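Local coordinates for histone RNA hairpin-binding protein (Drosophila melanogaster, PDB 4TV0), which binds the stem-loop of histone mRNA, takes part in 3' processing of histone pre-mRNA and couples histone mRNA production to the cell cycle, at residues P9-L12 against S13-K17. The protein carries 2 engineered substitutions. Residues are numbered along the deposited sequence; the frame is centred on the assembly and turned at random.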
loop_
_atom_site.group_PDB
_atom_site.type_symbol
_atom_site.label_atom_id
_atom_site.label_comp_id
_atom_site.label_asym_id
_atom_site.label_seq_id
_atom_site.Cartn_x
_atom_site.Cartn_y
_atom_site.Cartn_z
ATOM N N PRO A 9 -2.156 11.528 8.239
ATOM C CA PRO A 9 -1.631 11.916 6.926
ATOM C C PRO A 9 -0.268 11.316 6.574
ATOM O O PRO A 9 0.104 11.296 5.398
ATOM C CB PRO A 9 -1.559 13.449 7.017
ATOM C CG PRO A 9 -2.579 13.803 8.037
ATOM C CD PRO A 9 -2.496 12.695 9.064
ATOM N N ALA A 10 0.481 10.838 7.555
ATOM C CA ALA A 10 1.788 10.279 7.218
ATOM C C ALA A 10 1.637 8.844 6.755
ATOM O O ALA A 10 2.320 8.417 5.831
ATOM C CB ALA A 10 2.758 10.375 8.374
ATOM N N ILE A 11 0.729 8.110 7.383
ATOM C CA ILE A 11 0.446 6.749 6.960
ATOM C C ILE A 11 -0.215 6.737 5.574
ATOM O O ILE A 11 0.225 6.021 4.669
ATOM C CB ILE A 11 -0.421 6.013 7.980
ATOM C CG1 ILE A 11 0.260 5.983 9.344
ATOM C CG2 ILE A 11 -0.711 4.583 7.527
ATOM C CD1 ILE A 11 -0.463 5.090 10.324
ATOM N N LEU A 12 -1.241 7.562 5.391
ATOM C CA LEU A 12 -1.917 7.638 4.093
ATOM C C LEU A 12 -0.969 7.949 2.936
ATOM O O LEU A 12 -0.997 7.279 1.904
ATOM C CB LEU A 12 -3.064 8.652 4.114
ATOM C CG LEU A 12 -4.290 8.178 4.896
ATOM C CD1 LEU A 12 -5.482 9.119 4.720
ATOM C CD2 LEU A 12 -4.617 6.750 4.473
ATOM N N SER A 13 -0.119 8.955 3.109
ATOM C CA SER A 13 0.751 9.359 2.014
ATOM C C SER A 13 1.821 8.306 1.688
ATOM O O SER A 13 2.166 8.128 0.523
ATOM C CB SER A 13 1.379 10.721 2.287
ATOM O OG SER A 13 2.263 10.634 3.373
ATOM N N ARG A 14 2.331 7.603 2.697
ATOM C CA ARG A 14 3.304 6.551 2.447
ATOM C C ARG A 14 2.610 5.372 1.772
ATOM O O ARG A 14 3.181 4.679 0.928
ATOM C CB ARG A 14 3.947 6.060 3.751
ATOM C CG ARG A 14 4.690 4.716 3.606
ATOM C CD ARG A 14 5.325 4.179 4.911
ATOM N NE ARG A 14 4.339 3.590 5.818
ATOM C CZ ARG A 14 3.947 4.147 6.962
ATOM N NH1 ARG A 14 4.483 5.299 7.339
ATOM N NH2 ARG A 14 3.028 3.557 7.734
ATOM N N ARG A 15 1.379 5.109 2.178
ATOM C CA ARG A 15 0.680 3.986 1.598
ATOM C C ARG A 15 0.384 4.311 0.131
ATOM O O ARG A 15 0.480 3.447 -0.740
ATOM C CB ARG A 15 -0.591 3.667 2.375
ATOM C CG ARG A 15 -0.338 2.987 3.705
ATOM C CD ARG A 15 -1.675 2.697 4.395
ATOM N NE ARG A 15 -1.540 2.004 5.671
ATOM C CZ ARG A 15 -2.569 1.749 6.474
ATOM N NH1 ARG A 15 -3.806 2.108 6.131
ATOM N NH2 ARG A 15 -2.373 1.110 7.612
ATOM N N GLN A 16 0.081 5.571 -0.141
ATOM C CA GLN A 16 -0.268 5.987 -1.483
ATOM C C GLN A 16 0.970 5.870 -2.369
ATOM O O GLN A 16 0.866 5.665 -3.575
ATOM C CB GLN A 16 -0.803 7.418 -1.445
ATOM C CG GLN A 16 -1.297 7.954 -2.773
ATOM C CD GLN A 16 -2.148 6.948 -3.533
ATOM O OE1 GLN A 16 -3.311 6.695 -3.185
ATOM N NE2 GLN A 16 -1.572 6.367 -4.583
ATOM N N LYS A 17 2.142 5.968 -1.748
ATOM C CA LYS A 17 3.399 6.023 -2.466
ATOM C C LYS A 17 3.761 4.611 -2.892
ATOM O O LYS A 17 4.121 4.374 -4.040
ATOM C CB LYS A 17 4.493 6.650 -1.581
ATOM C CG LYS A 17 5.783 7.081 -2.288
ATOM C CD LYS A 17 6.923 7.309 -1.283
ATOM C CE LYS A 17 8.307 7.272 -1.945
ATOM N NZ LYS A 17 9.394 6.844 -0.995
#
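Ile11 and Arg15, one helical turn apart, run alongside each other off the same flank of the helix. The methyl CG2 of Ile11 sits over one face of the Arg15 guanidinium, displaced toward its rim, with CG2 3.3 Å from NE of Arg15. Ile11 can present that methyl because CG2 is anti to its own backbone N; the arginine chain, extended from CG to NE, brings the face of the flat group against it. Ile11 also flanks Arg14, whose chain bends at chi3 (77°) and carries NH2 to 3.9 Å from CG2 of Ile11. On another side of the turn, Ser13 OG hydrogen-bonds in the carbonyl plane to Pro9 O at 3.0 Å; the same oxygen accepts the Ser13 amide from above that plane, a double grip on the first turn of helix 9-22. Beneath the side chains run the i to i+4 backbone bonds, among them Arg15 N to Ile11 O at 2.9 Å. Farther out, Arg15 NH1 hydrogen-bonds to the carbonyls of Lys50 and Gly52, and Phe59 of helix 56-67 makes a cation-pi contact with Arg15. A leucine in place of this arginine would probably leave those two carbonyls without this donor and Phe59 without its cation. The contacts are consistent with a division of roles: Arg15 ties the helix to the rest of the RNA-binding domain, whereas Arg14 reaches a phosphate of the bound RNA through a long, weak ion pair.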